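Local coordinates for protein purine nucleosidase, (IunH-1) (Sulfolobus solfataricus, PDB 3T8J) that is a purine nucleosidase of the nucleoside hydrolase family that carries a bound sodium ion in a four-chain assembly, at residues W187-W200 / R222-H236. Sequence-based numbering, arbitrary orientation.
Sequences WDVIINYPVTDEEW and RQYSSTVQKINGHPH
Arg222 and Val195 bury the most surface here, joined by Arg222 NH1 donating to Val195 O at 2.8 Å (N-H...O 157°). The donor stands above the carbonyl plane, so the bond misses the lone pairs. The chain of Arg222 runs extended from CG to NE, and a turn about the CD-NE bond (chi4 82°) helps lay its guanidinium flat on Trp200, planes 3° apart, with CD 3.7 Å from the six-membered ring centroid. Arg222 CZ lies 4.1 Å from the five-membered ring centroid of Trp200, a cation-pi contact. Gly233 CA lies over the rim of the opposite face. In the guanidinium plane, Arg222 NH2 reaches Asp197 OD1 (2.9 Å, a salt bridge) and Arg222 NH1 also donates to His234 ND1. Val195 sits over one face of the His234 ring, CB 3.9 Å from its centroid, while Val195 CG2 meets His236 CD2 at 3.4 Å. Tyr214 bonds NE2 of both histidines; His236 ND1 is hydrogen-bonded to Asp13 OD1. Val195 N donates to His234 O. The loop into helix 197-204, begun by the Thr196-Glu199 capping box, is thus tied to the end of helix 209-227 and the loop after it. With a neighbour on each face and three partners at its edge, the guanidinium is fixed in rotation; its charge, paired with Asp197, would probably polarise the Val195 carbonyl.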
loop_
_atom_site.group_PDB
_atom_site.type_symbol
_atom_site.label_atom_id
_atom_site.label_comp_id
_atom_site.label_asym_id
_atom_site.label_seq_id
_atom_site.Cartn_x
_atom_site.Cartn_y
_atom_site.Cartn_z
ATOM N N TRP A 187 -20.997 2.553 -13.329
ATOM C CA TRP A 187 -22.066 2.927 -12.419
ATOM C C TRP A 187 -22.394 4.413 -12.470
ATOM O O TRP A 187 -23.582 4.796 -12.471
ATOM C CB TRP A 187 -21.652 2.575 -10.996
ATOM C CG TRP A 187 -22.648 3.033 -9.933
ATOM C CD1 TRP A 187 -22.528 4.107 -9.089
ATOM C CD2 TRP A 187 -23.900 2.428 -9.646
ATOM N NE1 TRP A 187 -23.652 4.211 -8.288
ATOM C CE2 TRP A 187 -24.500 3.182 -8.608
ATOM C CE3 TRP A 187 -24.572 1.308 -10.145
ATOM C CZ2 TRP A 187 -25.753 2.848 -8.063
ATOM C CZ3 TRP A 187 -25.819 0.990 -9.598
ATOM C CH2 TRP A 187 -26.376 1.750 -8.571
ATOM N N ASP A 188 -21.370 5.265 -12.470
ATOM C CA ASP A 188 -21.597 6.705 -12.383
ATOM C C ASP A 188 -21.951 7.368 -13.712
ATOM O O ASP A 188 -22.092 8.597 -13.786
ATOM C CB ASP A 188 -20.498 7.434 -11.597
ATOM C CG ASP A 188 -19.094 7.109 -12.049
ATOM O OD1 ASP A 188 -18.899 6.415 -13.090
ATOM O OD2 ASP A 188 -18.156 7.583 -11.331
ATOM N N VAL A 189 -22.145 6.530 -14.736
ATOM C CA VAL A 189 -22.815 6.913 -15.965
ATOM C C VAL A 189 -24.290 6.461 -15.899
ATOM O O VAL A 189 -25.198 7.261 -16.131
ATOM C CB VAL A 189 -22.077 6.320 -17.190
ATOM C CG1 VAL A 189 -22.935 6.422 -18.465
ATOM C CG2 VAL A 189 -20.714 6.996 -17.347
ATOM N N ILE A 190 -24.532 5.201 -15.571
ATOM C CA ILE A 190 -25.908 4.679 -15.624
ATOM C C ILE A 190 -26.839 5.364 -14.604
ATOM O O ILE A 190 -28.036 5.454 -14.880
ATOM C CB ILE A 190 -25.997 3.129 -15.525
ATOM C CG1 ILE A 190 -25.571 2.630 -14.166
ATOM C CG2 ILE A 190 -25.200 2.460 -16.635
ATOM C CD1 ILE A 190 -26.781 2.481 -13.207
ATOM N N ILE A 191 -26.305 5.890 -13.490
ATOM C CA ILE A 191 -27.161 6.575 -12.500
ATOM C C ILE A 191 -27.748 7.883 -13.009
ATOM O O ILE A 191 -28.649 8.432 -12.385
ATOM C CB ILE A 191 -26.468 6.824 -11.115
ATOM C CG1 ILE A 191 -25.235 7.723 -11.254
ATOM C CG2 ILE A 191 -26.157 5.484 -10.441
ATOM C CD1 ILE A 191 -24.500 7.983 -9.919
ATOM N N ASN A 192 -27.257 8.386 -14.144
ATOM C CA ASN A 192 -27.871 9.556 -14.792
ATOM C C ASN A 192 -29.193 9.256 -15.515
ATOM O O ASN A 192 -29.858 10.182 -15.991
ATOM C CB ASN A 192 -26.885 10.176 -15.801
ATOM C CG ASN A 192 -25.607 10.674 -15.147
ATOM O OD1 ASN A 192 -25.606 11.092 -13.987
ATOM N ND2 ASN A 192 -24.509 10.653 -15.906
ATOM N N TYR A 193 -29.573 7.977 -15.590
ATOM C CA TYR A 193 -30.707 7.516 -16.389
ATOM C C TYR A 193 -31.648 6.611 -15.587
ATOM O O TYR A 193 -31.958 5.502 -16.030
ATOM C CB TYR A 193 -30.187 6.777 -17.626
ATOM C CG TYR A 193 -29.173 7.575 -18.416
ATOM C CD1 TYR A 193 -29.578 8.597 -19.285
ATOM C CD2 TYR A 193 -27.812 7.333 -18.291
ATOM C CE1 TYR A 193 -28.650 9.341 -20.018
ATOM C CE2 TYR A 193 -26.869 8.087 -19.028
ATOM C CZ TYR A 193 -27.304 9.089 -19.873
ATOM O OH TYR A 193 -26.394 9.825 -20.611
ATOM N N PRO A 194 -32.115 7.080 -14.408
ATOM C CA PRO A 194 -33.037 6.260 -13.623
ATOM C C PRO A 194 -34.418 6.161 -14.251
ATOM O O PRO A 194 -34.804 7.026 -15.044
ATOM C CB PRO A 194 -33.138 7.019 -12.311
ATOM C CG PRO A 194 -33.000 8.447 -12.720
ATOM C CD PRO A 194 -31.936 8.414 -13.821
ATOM N N VAL A 195 -35.150 5.127 -13.852
ATOM C CA VAL A 195 -36.570 4.999 -14.130
ATOM C C VAL A 195 -37.351 5.955 -13.204
ATOM O O VAL A 195 -37.406 5.759 -11.980
ATOM C CB VAL A 195 -37.040 3.552 -13.918
ATOM C CG1 VAL A 195 -38.577 3.444 -14.129
ATOM C CG2 VAL A 195 -36.240 2.589 -14.844
ATOM N N THR A 196 -37.940 6.979 -13.810
ATOM C CA THR A 196 -38.611 8.070 -13.090
ATOM C C THR A 196 -39.967 7.636 -12.550
ATOM O O THR A 196 -40.499 6.599 -12.944
ATOM C CB THR A 196 -38.854 9.283 -14.015
ATOM O OG1 THR A 196 -39.750 8.915 -15.064
ATOM C CG2 THR A 196 -37.545 9.808 -14.608
ATOM N N ASP A 197 -40.535 8.443 -11.652
ATOM C CA ASP A 197 -41.869 8.139 -11.131
ATOM C C ASP A 197 -42.898 8.014 -12.259
ATOM O O ASP A 197 -43.753 7.137 -12.202
ATOM C CB ASP A 197 -42.325 9.180 -10.096
ATOM C CG ASP A 197 -41.637 9.016 -8.721
ATOM O OD1 ASP A 197 -41.130 7.914 -8.393
ATOM O OD2 ASP A 197 -41.636 10.005 -7.945
ATOM N N GLU A 198 -42.813 8.882 -13.274
ATOM C CA GLU A 198 -43.705 8.827 -14.449
ATOM C C GLU A 198 -43.613 7.479 -15.165
ATOM O O GLU A 198 -44.626 6.848 -15.500
ATOM C CB GLU A 198 -43.376 9.972 -15.432
ATOM C CG GLU A 198 -44.103 9.921 -16.810
ATOM C CD GLU A 198 -43.199 9.417 -17.968
ATOM O OE1 GLU A 198 -42.173 10.093 -18.243
ATOM O OE2 GLU A 198 -43.519 8.373 -18.613
ATOM N N GLU A 199 -42.384 7.039 -15.395
ATOM C CA GLU A 199 -42.126 5.773 -16.066
ATOM C C GLU A 199 -42.581 4.578 -15.229
ATOM O O GLU A 199 -43.177 3.646 -15.753
ATOM C CB GLU A 199 -40.633 5.669 -16.418
ATOM C CG GLU A 199 -40.235 6.666 -17.501
ATOM C CD GLU A 199 -38.742 6.837 -17.687
ATOM O OE1 GLU A 199 -37.972 6.662 -16.713
ATOM O OE2 GLU A 199 -38.346 7.183 -18.818
ATOM N N TRP A 200 -42.308 4.620 -13.934
ATOM C CA TRP A 200 -42.726 3.574 -13.000
ATOM C C TRP A 200 -44.249 3.419 -12.985
ATOM O O TRP A 200 -44.754 2.300 -13.060
ATOM C CB TRP A 200 -42.185 3.910 -11.611
ATOM C CG TRP A 200 -42.537 2.987 -10.481
ATOM C CD1 TRP A 200 -43.344 3.282 -9.420
ATOM C CD2 TRP A 200 -42.048 1.666 -10.251
ATOM N NE1 TRP A 200 -43.394 2.219 -8.552
ATOM C CE2 TRP A 200 -42.620 1.208 -9.047
ATOM C CE3 TRP A 200 -41.201 0.804 -10.959
ATOM C CZ2 TRP A 200 -42.359 -0.053 -8.528
ATOM C CZ3 TRP A 200 -40.953 -0.458 -10.436
ATOM C CH2 TRP A 200 -41.538 -0.869 -9.233
ATOM N N ARG A 222 -35.921 -0.258 -5.689
ATOM C CA ARG A 222 -36.308 1.132 -5.915
ATOM C C ARG A 222 -36.377 1.947 -4.609
ATOM O O ARG A 222 -35.863 3.083 -4.523
ATOM C CB ARG A 222 -37.637 1.179 -6.662
ATOM C CG ARG A 222 -38.113 2.574 -7.025
ATOM C CD ARG A 222 -39.443 2.536 -7.787
ATOM N NE ARG A 222 -39.843 3.878 -8.240
ATOM C CZ ARG A 222 -39.386 4.479 -9.344
ATOM N NH1 ARG A 222 -38.512 3.882 -10.150
ATOM N NH2 ARG A 222 -39.797 5.702 -9.647
ATOM N N GLN A 223 -37.005 1.383 -3.576
ATOM C CA GLN A 223 -37.060 2.061 -2.286
ATOM C C GLN A 223 -35.656 2.340 -1.745
ATOM O O GLN A 223 -35.381 3.445 -1.262
ATOM C CB GLN A 223 -37.880 1.243 -1.256
ATOM C CG GLN A 223 -38.272 1.993 0.017
ATOM C CD GLN A 223 -37.144 2.172 1.053
ATOM O OE1 GLN A 223 -36.206 1.366 1.145
ATOM N NE2 GLN A 223 -37.259 3.222 1.854
ATOM N N TYR A 224 -34.761 1.351 -1.841
ATOM C CA TYR A 224 -33.429 1.503 -1.285
ATOM C C TYR A 224 -32.651 2.522 -2.104
ATOM O O TYR A 224 -31.970 3.399 -1.561
ATOM C CB TYR A 224 -32.682 0.167 -1.285
ATOM C CG TYR A 224 -31.305 0.269 -0.696
ATOM C CD1 TYR A 224 -31.076 0.006 0.638
ATOM C CD2 TYR A 224 -30.216 0.626 -1.495
ATOM C CE1 TYR A 224 -29.826 0.117 1.196
ATOM C CE2 TYR A 224 -28.962 0.744 -0.948
ATOM C CZ TYR A 224 -28.759 0.475 0.382
ATOM O OH TYR A 224 -27.505 0.574 0.933
ATOM N N SER A 225 -32.735 2.392 -3.424
ATOM C CA SER A 225 -31.961 3.281 -4.299
ATOM C C SER A 225 -32.321 4.751 -4.091
ATOM O O SER A 225 -31.450 5.640 -4.105
ATOM C CB SER A 225 -32.166 2.895 -5.760
ATOM O OG SER A 225 -31.615 1.607 -6.032
ATOM N N SER A 226 -33.604 5.009 -3.877
ATOM C CA SER A 226 -34.081 6.365 -3.659
ATOM C C SER A 226 -33.716 6.916 -2.282
ATOM O O SER A 226 -33.341 8.089 -2.147
ATOM C CB SER A 226 -35.600 6.432 -3.876
ATOM O OG SER A 226 -35.938 6.244 -5.254
ATOM N N THR A 227 -33.810 6.079 -1.255
ATOM C CA THR A 227 -33.584 6.533 0.116
ATOM C C THR A 227 -32.112 6.644 0.524
ATOM O O THR A 227 -31.748 7.531 1.306
ATOM C CB THR A 227 -34.318 5.614 1.112
ATOM O OG1 THR A 227 -33.785 4.288 1.025
ATOM C CG2 THR A 227 -35.808 5.587 0.795
ATOM N N VAL A 228 -31.269 5.746 0.024
ATOM C CA VAL A 228 -29.863 5.688 0.437
ATOM C C VAL A 228 -28.954 6.354 -0.568
ATOM O O VAL A 228 -28.176 7.257 -0.232
ATOM C CB VAL A 228 -29.404 4.227 0.653
ATOM C CG1 VAL A 228 -27.921 4.152 1.002
ATOM C CG2 VAL A 228 -30.241 3.589 1.744
ATOM N N GLN A 229 -29.058 5.910 -1.814
ATOM C CA GLN A 229 -28.204 6.380 -2.891
ATOM C C GLN A 229 -28.690 7.722 -3.455
ATOM O O GLN A 229 -27.981 8.389 -4.221
ATOM C CB GLN A 229 -28.145 5.309 -3.989
ATOM C CG GLN A 229 -27.688 3.915 -3.489
ATOM C CD GLN A 229 -26.183 3.840 -3.386
ATOM O OE1 GLN A 229 -25.476 4.600 -4.051
ATOM N NE2 GLN A 229 -25.680 2.949 -2.541
ATOM N N LYS A 230 -29.906 8.114 -3.063
ATOM C CA LYS A 230 -30.490 9.401 -3.453
ATOM C C LYS A 230 -30.714 9.474 -4.972
ATOM O O LYS A 230 -30.662 10.557 -5.565
ATOM C CB LYS A 230 -29.629 10.575 -2.937
ATOM C CG LYS A 230 -29.381 10.563 -1.409
ATOM C CD LYS A 230 -28.237 11.506 -0.974
ATOM C CE LYS A 230 -27.882 11.324 0.517
ATOM N NZ LYS A 230 -26.591 11.968 0.950
ATOM N N ILE A 231 -30.962 8.321 -5.588
ATOM C CA ILE A 231 -31.279 8.244 -7.006
ATOM C C ILE A 231 -32.758 8.585 -7.149
ATOM O O ILE A 231 -33.574 8.200 -6.300
ATOM C CB ILE A 231 -31.000 6.832 -7.570
ATOM C CG1 ILE A 231 -29.484 6.585 -7.622
ATOM C CG2 ILE A 231 -31.648 6.653 -8.960
ATOM C CD1 ILE A 231 -29.113 5.121 -7.720
ATOM N N ASN A 232 -33.096 9.310 -8.217
ATOM C CA ASN A 232 -34.488 9.676 -8.460
ATOM C C ASN A 232 -35.234 8.549 -9.202
ATOM O O ASN A 232 -35.560 8.636 -10.386
ATOM C CB ASN A 232 -34.577 11.036 -9.166
ATOM C CG ASN A 232 -34.195 12.202 -8.246
ATOM O OD1 ASN A 232 -34.515 12.210 -7.049
ATOM N ND2 ASN A 232 -33.518 13.196 -8.808
ATOM N N GLY A 233 -35.505 7.480 -8.453
ATOM C CA GLY A 233 -36.158 6.280 -8.952
ATOM C C GLY A 233 -35.260 5.077 -8.688
ATOM O O GLY A 233 -34.777 4.878 -7.567
ATOM N N HIS A 234 -35.058 4.244 -9.707
ATOM C CA HIS A 234 -34.116 3.139 -9.599
ATOM C C HIS A 234 -33.289 3.065 -10.875
ATOM O O HIS A 234 -33.742 3.478 -11.950
ATOM C CB HIS A 234 -34.782 1.796 -9.290
ATOM C CG HIS A 234 -35.622 1.239 -10.395
ATOM N ND1 HIS A 234 -36.988 1.411 -10.456
ATOM C CD2 HIS A 234 -35.293 0.456 -11.447
ATOM C CE1 HIS A 234 -37.459 0.776 -11.518
ATOM N NE2 HIS A 234 -36.449 0.199 -12.141
ATOM N N PRO A 235 -32.066 2.557 -10.745
ATOM C CA PRO A 235 -31.210 2.435 -11.918
ATOM C C PRO A 235 -31.293 1.051 -12.574
ATOM O O PRO A 235 -31.811 0.106 -11.978
ATOM C CB PRO A 235 -29.831 2.661 -11.328
ATOM C CG PRO A 235 -29.902 2.008 -9.997
ATOM C CD PRO A 235 -31.315 2.258 -9.505
ATOM N N HIS A 236 -30.748 0.951 -13.794
ATOM C CA HIS A 236 -30.698 -0.294 -14.575
ATOM C C HIS A 236 -29.249 -0.551 -15.041
ATOM O O HIS A 236 -28.956 -0.527 -16.243
ATOM C CB HIS A 236 -31.629 -0.184 -15.792
ATOM C CG HIS A 236 -33.042 -0.627 -15.543
ATOM N ND1 HIS A 236 -33.362 -1.885 -15.074
ATOM C CD2 HIS A 236 -34.228 -0.008 -15.791
ATOM C CE1 HIS A 236 -34.678 -2.009 -15.007
ATOM N NE2 HIS A 236 -35.229 -0.884 -15.433
HETATM O O HOH W 1 -30.201 3.623 -14.806
#